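Side-chain contacts in SmhA (Serratia marcescens, PDB 7A27), which forms one of the three components of the Smh tripartite alpha-pore-forming toxin, captured here in its soluble state and probably changing shape when it joins a membrane pore: residues A[75-78]-A[79-83]; A[302-305]-A[306-309]; A[125-128]-A[129-133]; A[336-339]-A[340-343]. All blocks are in the same frame, centred on the assembly; numbering follows the deposited sequence.

How the interactions relate
The four contacts are short runs of about two turns on four different helices, met along the chain in the order 1, 3, 2, 4: helix 48-96, helix 104-155, helix 301-321 and helix 325-358. All belong to the same long helical bundle. Interactions 1 and 3 have centres about 12 Å apart, and L79 of the first packs on the 125-126 backbone of the second. Interaction 2 touches the other three, with centres about 15, 14 and 18 Å from those of 1, 3 and 4. Interactions 3 and 4 are about 28 Å apart at their centres and do not touch. Interaction 2 thus bridges two pairs of consecutive helices, 48-96 with 104-155 and 301-321 with 325-358.

Interaction 1: residues A[75-78]-A[79-83]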
loop_
_atom_site.group_PDB
_atom_site.type_symbol
_atom_site.label_atom_id
_atom_site.label_comp_id
_atom_site.label_asym_id
_atom_site.label_seq_id
_atom_site.Cartn_x
_atom_site.Cartn_y
_atom_site.Cartn_z
ATOM N N GLU A 75 -0.525 -3.240 11.921
ATOM C CA GLU A 75 0.611 -4.196 11.864
ATOM C C GLU A 75 1.801 -3.495 11.182
ATOM O O GLU A 75 2.908 -3.568 11.741
ATOM C CB GLU A 75 0.242 -5.486 11.121
ATOM C CG GLU A 75 -0.820 -6.358 11.764
ATOM C CD GLU A 75 -0.351 -7.366 12.797
ATOM O OE1 GLU A 75 -0.932 -7.374 13.908
ATOM O OE2 GLU A 75 0.543 -8.200 12.459
ATOM N N LEU A 76 1.583 -2.805 10.053
ATOM C CA LEU A 76 2.644 -2.093 9.295
ATOM C C LEU A 76 3.200 -0.926 10.122
ATOM O O LEU A 76 4.430 -0.805 10.229
ATOM C CB LEU A 76 2.093 -1.582 7.963
ATOM C CG LEU A 76 1.828 -2.655 6.913
ATOM C CD1 LEU A 76 1.000 -2.133 5.739
ATOM C CD2 LEU A 76 3.144 -3.213 6.412
ATOM N N ILE A 77 2.336 -0.077 10.676
ATOM C CA ILE A 77 2.787 1.086 11.490
ATOM C C ILE A 77 3.724 0.563 12.587
ATOM O O ILE A 77 4.691 1.262 12.943
ATOM C CB ILE A 77 1.603 1.886 12.052
ATOM C CG1 ILE A 77 0.760 2.498 10.927
ATOM C CG2 ILE A 77 2.112 2.957 13.024
ATOM C CD1 ILE A 77 -0.431 3.304 11.422
ATOM N N GLY A 78 3.448 -0.643 13.080
ATOM C CA GLY A 78 4.288 -1.330 14.076
ATOM C C GLY A 78 5.703 -1.545 13.570
ATOM O O GLY A 78 6.632 -1.213 14.305
ATOM N N LEU A 79 5.862 -2.066 12.353
ATOM C CA LEU A 79 7.193 -2.345 11.736
ATOM C C LEU A 79 7.940 -1.037 11.471
ATOM O O LEU A 79 9.188 -1.052 11.550
ATOM C CB LEU A 79 7.051 -3.093 10.415
ATOM C CG LEU A 79 6.575 -4.535 10.509
ATOM C CD1 LEU A 79 6.485 -5.142 9.113
ATOM C CD2 LEU A 79 7.449 -5.378 11.435
ATOM N N TYR A 80 7.225 0.019 11.080
ATOM C CA TYR A 80 7.846 1.326 10.793
ATOM C C TYR A 80 8.423 1.878 12.108
ATOM O O TYR A 80 9.582 2.319 12.115
ATOM C CB TYR A 80 6.850 2.283 10.129
ATOM C CG TYR A 80 6.555 2.068 8.662
ATOM C CD1 TYR A 80 5.841 0.968 8.223
ATOM C CD2 TYR A 80 6.927 3.005 7.705
ATOM C CE1 TYR A 80 5.547 0.772 6.880
ATOM C CE2 TYR A 80 6.618 2.838 6.361
ATOM C CZ TYR A 80 5.922 1.715 5.947
ATOM O OH TYR A 80 5.604 1.524 4.632
ATOM N N THR A 81 7.645 1.821 13.195
ATOM C CA THR A 81 8.051 2.321 14.534
ATOM C C THR A 81 9.373 1.644 14.928
ATOM O O THR A 81 10.292 2.342 15.435
ATOM C CB THR A 81 6.939 2.114 15.572
ATOM O OG1 THR A 81 5.742 2.685 15.033
ATOM C CG2 THR A 81 7.249 2.745 16.917
ATOM N N LYS A 82 9.484 0.341 14.655
ATOM C CA LYS A 82 10.689 -0.460 14.982
ATOM C C LYS A 82 11.916 0.187 14.318
ATOM O O LYS A 82 12.959 0.285 14.989
ATOM C CB LYS A 82 10.414 -1.928 14.638
ATOM C CG LYS A 82 9.559 -2.636 15.686
ATOM C CD LYS A 82 8.940 -3.944 15.214
ATOM C CE LYS A 82 8.620 -4.943 16.303
ATOM N NZ LYS A 82 8.051 -4.327 17.526
ATOM N N ALA A 83 11.781 0.674 13.084
ATOM C CA ALA A 83 12.858 1.378 12.364
ATOM C C ALA A 83 13.225 2.676 13.102
ATOM O O ALA A 83 14.419 2.895 13.315
ATOM C CB ALA A 83 12.460 1.622 10.933
#
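T81 folds its hydroxyl back onto the preceding turn of helix 48-96, where OG1 gives a hydrogen bond to I77 O at 2.7 Å. The torsion explains this: OG1 lies beside the backbone N (chi1 -52°), facing the carbonyl four residues earlier. I77 O also accepts T81 N at 3.0 Å, and the two donors reach the oxygen from opposite faces of its carbonyl plane, tilted by 25° for N and 33° for OG1. OG1 is itself an acceptor for K353 NZ of helix 325-358.

L76 O takes Y80 N at 3.0 Å and a weaker bond from L79 N. The same oxygen lies at the edge of the Y80 ring, in its plane, with CD1 3.0 Å away. At the ring's far end, Y80 OH is hydrogen-bonded to S22 OG and Y356 OH. G78 O accepts K82 N at 3.3 Å, while L79 turns its apolar side chain to V129 and M298.

Three polar atoms therefore have two partners each: I77 O takes both T81 donors, T81 OG1 gives to I77 O and accepts from K353, and Y80 OH joins S22 and Y356. This is consistent with hydroxyl bonds tying helix 48-96 to helices 14-37 and 325-358.

Interaction 2: residues A[302-305]-A[306-309]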
loop_
_atom_site.group_PDB
_atom_site.type_symbol
_atom_site.label_atom_id
_atom_site.label_comp_id
_atom_site.label_asym_id
_atom_site.label_seq_id
_atom_site.Cartn_x
_atom_site.Cartn_y
_atom_site.Cartn_z
ATOM N N PRO A 302 12.079 -8.662 5.563
ATOM C CA PRO A 302 12.784 -9.490 6.534
ATOM C C PRO A 302 14.268 -9.669 6.154
ATOM O O PRO A 302 15.131 -9.464 6.978
ATOM C CB PRO A 302 12.011 -10.821 6.467
ATOM C CG PRO A 302 10.630 -10.444 6.013
ATOM C CD PRO A 302 10.888 -9.326 5.033
ATOM N N THR A 303 14.536 -10.029 4.897
ATOM C CA THR A 303 15.900 -10.176 4.340
ATOM C C THR A 303 16.698 -8.893 4.600
ATOM O O THR A 303 17.839 -9.005 5.060
ATOM C CB THR A 303 15.831 -10.506 2.844
ATOM O OG1 THR A 303 14.988 -11.655 2.750
ATOM C CG2 THR A 303 17.190 -10.712 2.203
ATOM N N GLU A 304 16.120 -7.718 4.344
ATOM C CA GLU A 304 16.846 -6.437 4.515
ATOM C C GLU A 304 17.164 -6.205 5.993
ATOM O O GLU A 304 18.255 -5.698 6.250
ATOM C CB GLU A 304 16.148 -5.261 3.842
ATOM C CG GLU A 304 16.598 -5.097 2.391
ATOM C CD GLU A 304 18.040 -4.652 2.170
ATOM O OE1 GLU A 304 18.478 -3.699 2.839
ATOM O OE2 GLU A 304 18.722 -5.248 1.321
ATOM N N TRP A 305 16.304 -6.579 6.938
ATOM C CA TRP A 305 16.651 -6.438 8.374
ATOM C C TRP A 305 17.791 -7.414 8.687
ATOM O O TRP A 305 18.747 -7.024 9.391
ATOM C CB TRP A 305 15.442 -6.602 9.317
ATOM C CG TRP A 305 14.700 -5.327 9.601
ATOM C CD1 TRP A 305 13.424 -4.997 9.249
ATOM C CD2 TRP A 305 15.234 -4.181 10.284
ATOM N NE1 TRP A 305 13.125 -3.731 9.678
ATOM C CE2 TRP A 305 14.222 -3.211 10.313
ATOM C CE3 TRP A 305 16.473 -3.885 10.863
ATOM C CZ2 TRP A 305 14.420 -1.969 10.900
ATOM C CZ3 TRP A 305 16.659 -2.661 11.448
ATOM C CH2 TRP A 305 15.644 -1.718 11.464
ATOM N N GLY A 306 17.711 -8.626 8.144
ATOM C CA GLY A 306 18.745 -9.671 8.275
ATOM C C GLY A 306 20.090 -9.201 7.780
ATOM O O GLY A 306 21.096 -9.615 8.384
ATOM N N LYS A 307 20.116 -8.369 6.732
ATOM C CA LYS A 307 21.368 -7.783 6.185
ATOM C C LYS A 307 21.963 -6.808 7.206
ATOM O O LYS A 307 23.203 -6.787 7.325
ATOM C CB LYS A 307 21.136 -7.106 4.835
ATOM C CG LYS A 307 21.008 -8.062 3.657
ATOM C CD LYS A 307 21.113 -7.394 2.294
ATOM C CE LYS A 307 21.520 -8.381 1.212
ATOM N NZ LYS A 307 21.330 -7.834 -0.151
ATOM N N VAL A 308 21.125 -6.031 7.906
ATOM C CA VAL A 308 21.575 -5.087 8.973
ATOM C C VAL A 308 22.134 -5.919 10.130
ATOM O O VAL A 308 23.157 -5.507 10.714
ATOM C CB VAL A 308 20.442 -4.163 9.451
ATOM C CG1 VAL A 308 20.868 -3.267 10.606
ATOM C CG2 VAL A 308 19.927 -3.318 8.310
ATOM N N ALA A 309 21.493 -7.047 10.447
ATOM C CA ALA A 309 21.910 -7.954 11.538
ATOM C C ALA A 309 23.311 -8.502 11.230
ATOM O O ALA A 309 24.182 -8.386 12.108
ATOM C CB ALA A 309 20.899 -9.053 11.727
#
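Two turns near the start of helix 301-321 bring together two i/i+3 pairs, E304 with K307 and W305 with V308. In the first pair the carboxylate meets the aliphatic part of the lysine more closely than its charge: E304 OE2 is 3.4 Å from K307 CD, and 4.0 Å from K307 NZ in a long salt bridge. The glutamate chain is bent at CB-CG (chi2 -68°), which brings its end back toward the next turn, whereas the lysine runs extended beyond CG; the two chains cross obliquely. The other carboxylate oxygen, E304 OE1, accepts T13 N, so the group is shared between its own helix and the N-terminal segment. A carboxylate with both partners would be expected to stay charged.

In the second pair V308 CB stands 4.2 Å from W305 CE3, oblique to the indole. V308 has CG2 beside its backbone N, placing that methyl 3.6 Å from E304 O. The indole reaches inward to an aromatic cluster, edge-to-face with Y122 and meeting F86 with the planes at about 55°.

The backbone adds its own bonds. G306 N reaches P302 O at 3.0 Å and A309 N reaches W305 O at 2.9 Å, while the bond from V308 N to E304 O is weak. A long ion pair between buried E304 and exposed K307, with the buried W305 indole beside it in sequence, is consistent with an amphipathic helix within a bundle, as in the long helical bundles of ClyA-like toxins.

Interaction 3: residues A[125-128]-A[129-133]; sequences AAQA and VHTQL
Q127 and H130 stand side by side on helix 104-155 and point the same way, with the amide and imidazole planes turned 82° apart. Their nearest approach is between Q127 NE2 and H130 ND1, 4.0 Å, and the amide nitrogen lies oblique to the ring. Both side chains leave with CG anti to the backbone N (chi1 -164° for Q127); the glutamine then bends at chi2, carrying its amide alongside the ring. The far nitrogen of the imidazole, H130 NE2, makes a weak hydrogen bond to E295 of helix 272-299.

T131 meets Q127 at its backbone carbonyl instead. Its OG1 donates to Q127 O at 3.0 Å, coming from above the carbonyl plane, 45° out of it, while T131 N reaches that oxygen at 2.9 Å. This doubly used carbonyl is the common helical arrangement in which a threonine hydroxyl returns to the i-4 oxygen.

The helix is amphipathic here, with Q127 and T131 exposed and V129 buried. V129 CG2 sits beside the backbone N and 3.7 Å from A125 O. One residue on, H130 N bonds to A126 O at 2.9 Å, and the small A126 side chain is met by L301 and P302 of helix 301-321.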
loop_
_atom_site.group_PDB
_atom_site.type_symbol
_atom_site.label_atom_id
_atom_site.label_comp_id
_atom_site.label_asym_id
_atom_site.label_seq_id
_atom_site.Cartn_x
_atom_site.Cartn_y
_atom_site.Cartn_z
ATOM N N ALA A 125 10.014 -10.036 13.230
ATOM C CA ALA A 125 8.767 -9.258 13.378
ATOM C C ALA A 125 8.176 -9.015 11.991
ATOM O O ALA A 125 6.956 -9.169 11.822
ATOM C CB ALA A 125 9.037 -7.949 14.073
ATOM N N ALA A 126 9.024 -8.619 11.045
ATOM C CA ALA A 126 8.635 -8.382 9.645
ATOM C C ALA A 126 8.177 -9.709 9.032
ATOM O O ALA A 126 7.130 -9.715 8.367
ATOM C CB ALA A 126 9.782 -7.784 8.892
ATOM N N GLN A 127 8.904 -10.804 9.261
ATOM C CA GLN A 127 8.489 -12.109 8.694
ATOM C C GLN A 127 7.046 -12.399 9.119
ATOM O O GLN A 127 6.245 -12.790 8.253
ATOM C CB GLN A 127 9.378 -13.270 9.132
ATOM C CG GLN A 127 9.202 -14.522 8.267
ATOM C CD GLN A 127 9.721 -14.309 6.864
ATOM O OE1 GLN A 127 10.882 -13.963 6.646
ATOM N NE2 GLN A 127 8.848 -14.531 5.900
ATOM N N ALA A 128 6.722 -12.187 10.396
ATOM C CA ALA A 128 5.386 -12.472 10.973
ATOM C C ALA A 128 4.304 -11.730 10.186
ATOM O O ALA A 128 3.263 -12.337 9.871
ATOM C CB ALA A 128 5.349 -12.104 12.438
ATOM N N VAL A 129 4.551 -10.461 9.888
ATOM C CA VAL A 129 3.598 -9.605 9.131
ATOM C C VAL A 129 3.484 -10.124 7.694
ATOM O O VAL A 129 2.351 -10.194 7.182
ATOM C CB VAL A 129 4.022 -8.129 9.169
ATOM C CG1 VAL A 129 3.236 -7.305 8.175
ATOM C CG2 VAL A 129 3.892 -7.540 10.565
ATOM N N HIS A 130 4.602 -10.463 7.047
ATOM C CA HIS A 130 4.589 -10.970 5.649
ATOM C C HIS A 130 3.786 -12.266 5.565
ATOM O O HIS A 130 3.044 -12.440 4.591
ATOM C CB HIS A 130 5.995 -11.199 5.102
ATOM C CG HIS A 130 5.969 -11.733 3.709
ATOM N ND1 HIS A 130 6.123 -13.077 3.414
ATOM C CD2 HIS A 130 5.723 -11.112 2.535
ATOM C CE1 HIS A 130 6.039 -13.246 2.116
ATOM N NE2 HIS A 130 5.790 -12.058 1.549
ATOM N N THR A 131 3.940 -13.156 6.543
ATOM C CA THR A 131 3.243 -14.457 6.543
ATOM C C THR A 131 1.729 -14.209 6.578
ATOM O O THR A 131 1.010 -14.974 5.900
ATOM C CB THR A 131 3.770 -15.369 7.648
ATOM O OG1 THR A 131 5.180 -15.510 7.455
ATOM C CG2 THR A 131 3.111 -16.727 7.629
ATOM N N GLN A 132 1.251 -13.187 7.303
ATOM C CA GLN A 132 -0.199 -12.852 7.361
ATOM C C GLN A 132 -0.649 -12.318 5.988
ATOM O O GLN A 132 -1.720 -12.720 5.521
ATOM C CB GLN A 132 -0.522 -11.858 8.476
ATOM C CG GLN A 132 -0.765 -12.495 9.830
ATOM C CD GLN A 132 -1.076 -11.457 10.886
ATOM O OE1 GLN A 132 -1.375 -10.295 10.593
ATOM N NE2 GLN A 132 -1.047 -11.879 12.146
ATOM N N LEU A 133 0.128 -11.437 5.364
ATOM C CA LEU A 133 -0.201 -10.860 4.037
ATOM C C LEU A 133 -0.281 -11.983 2.995
ATOM O O LEU A 133 -1.197 -11.962 2.162
ATOM C CB LEU A 133 0.866 -9.821 3.669
ATOM C CG LEU A 133 0.750 -8.485 4.391
ATOM C CD1 LEU A 133 1.953 -7.613 4.114
ATOM C CD2 LEU A 133 -0.515 -7.771 3.951
#

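Interaction 4: residues A[336-339]-A[340-343]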
loop_
_atom_site.group_PDB
_atom_site.type_symbol
_atom_site.label_atom_id
_atom_site.label_comp_id
_atom_site.label_asym_id
_atom_site.label_seq_id
_atom_site.Cartn_x
_atom_site.Cartn_y
_atom_site.Cartn_z
ATOM N N SER A 336 29.437 8.346 13.415
ATOM C CA SER A 336 28.754 9.657 13.250
ATOM C C SER A 336 28.079 9.733 11.873
ATOM O O SER A 336 26.965 10.275 11.811
ATOM C CB SER A 336 29.688 10.819 13.471
ATOM O OG SER A 336 30.161 11.361 12.246
ATOM N N LEU A 337 28.737 9.227 10.825
ATOM C CA LEU A 337 28.230 9.246 9.422
ATOM C C LEU A 337 26.998 8.343 9.295
ATOM O O LEU A 337 26.009 8.745 8.643
ATOM C CB LEU A 337 29.297 8.752 8.424
ATOM C CG LEU A 337 30.291 9.727 7.797
ATOM C CD1 LEU A 337 30.658 9.216 6.402
ATOM C CD2 LEU A 337 29.748 11.157 7.718
ATOM N N ASN A 338 27.079 7.140 9.863
ATOM C CA ASN A 338 25.988 6.143 9.784
ATOM C C ASN A 338 24.799 6.640 10.624
ATOM O O ASN A 338 23.657 6.342 10.239
ATOM C CB ASN A 338 26.543 4.754 10.069
ATOM C CG ASN A 338 27.293 4.199 8.875
ATOM O OD1 ASN A 338 26.726 4.080 7.788
ATOM N ND2 ASN A 338 28.549 3.826 9.063
ATOM N N ALA A 339 25.036 7.435 11.670
ATOM C CA ALA A 339 23.962 8.042 12.490
ATOM C C ALA A 339 23.119 8.976 11.621
ATOM O O ALA A 339 21.880 8.859 11.662
ATOM C CB ALA A 339 24.543 8.778 13.665
ATOM N N GLU A 340 23.775 9.863 10.866
ATOM C CA GLU A 340 23.113 10.841 9.955
ATOM C C GLU A 340 22.192 10.072 9.005
ATOM O O GLU A 340 21.078 10.553 8.759
ATOM C CB GLU A 340 24.121 11.678 9.160
ATOM C CG GLU A 340 24.873 12.688 10.026
ATOM C CD GLU A 340 26.043 13.447 9.396
ATOM O OE1 GLU A 340 26.984 13.836 10.166
ATOM O OE2 GLU A 340 26.020 13.675 8.143
ATOM N N LYS A 341 22.664 8.940 8.481
ATOM C CA LYS A 341 21.902 8.083 7.531
ATOM C C LYS A 341 20.625 7.589 8.217
ATOM O O LYS A 341 19.566 7.638 7.573
ATOM C CB LYS A 341 22.709 6.881 7.031
ATOM C CG LYS A 341 23.891 7.222 6.139
ATOM C CD LYS A 341 24.740 6.026 5.773
ATOM C CE LYS A 341 26.036 6.403 5.083
ATOM N NZ LYS A 341 26.923 5.225 4.909
ATOM N N TRP A 342 20.721 7.145 9.477
ATOM C CA TRP A 342 19.556 6.642 10.244
ATOM C C TRP A 342 18.607 7.803 10.586
ATOM O O TRP A 342 17.378 7.563 10.541
ATOM C CB TRP A 342 19.997 5.851 11.473
ATOM C CG TRP A 342 20.472 4.464 11.166
ATOM C CD1 TRP A 342 21.760 4.041 10.994
ATOM C CD2 TRP A 342 19.658 3.296 10.997
ATOM N NE1 TRP A 342 21.799 2.702 10.725
ATOM C CE2 TRP A 342 20.525 2.219 10.718
ATOM C CE3 TRP A 342 18.285 3.057 11.039
ATOM C CZ2 TRP A 342 20.060 0.929 10.485
ATOM C CZ3 TRP A 342 17.825 1.779 10.808
ATOM C CH2 TRP A 342 18.701 0.730 10.544
ATOM N N GLN A 343 19.123 9.007 10.874
ATOM C CA GLN A 343 18.265 10.186 11.179
ATOM C C GLN A 343 17.431 10.548 9.951
ATOM O O GLN A 343 16.227 10.827 10.127
ATOM C CB GLN A 343 19.075 11.384 11.685
ATOM C CG GLN A 343 19.432 11.217 13.152
ATOM C CD GLN A 343 18.187 10.821 13.917
ATOM O OE1 GLN A 343 17.171 11.510 13.820
ATOM N NE2 GLN A 343 18.240 9.702 14.642
#
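Successive i to i+4 backbone bonds carry helix 325-358 from S336 to Q343, weak at 3.4 Å from E340 N to S336 O and from K341 N to L337 O, firmer at 3.1 Å from W342 N to N338 O and 2.9 Å from Q343 N to A339 O.

On one side of these turns N338 and K341 lie alongside each other and point the same way. K341 NZ donates to N338 OD1 at 3.1 Å, arriving from above the amide's carbonyl plane, 36° out of it, so the bond does not follow a lone pair. The lysine is extended beyond CG, and its CD also comes to 3.4 Å from the same oxygen. N338 ND2 turns the other way, to a weak bond with I334 O, which would be expected to limit the amide's rotation.

This run packs where helix 325-358 meets helix 48-96 and the N-terminal segment, part of the long bundle of the soluble toxin. W342 faces that interior: CG lies beside the backbone N (chi1 -77°), which puts the CD1 edge of the indole near N338 O, 3.1 Å away and close to the ring plane. The indole NE1 is hydrogen-bonded to L9 O, and the ring meets F86 with the planes about 35° apart.

Toward the outside, E340 stretches back along the preceding turn, its CG 3.7 Å from S336 O. Q343, bent at chi2, instead sends NE2 across to N91 OD1 of helix 48-96.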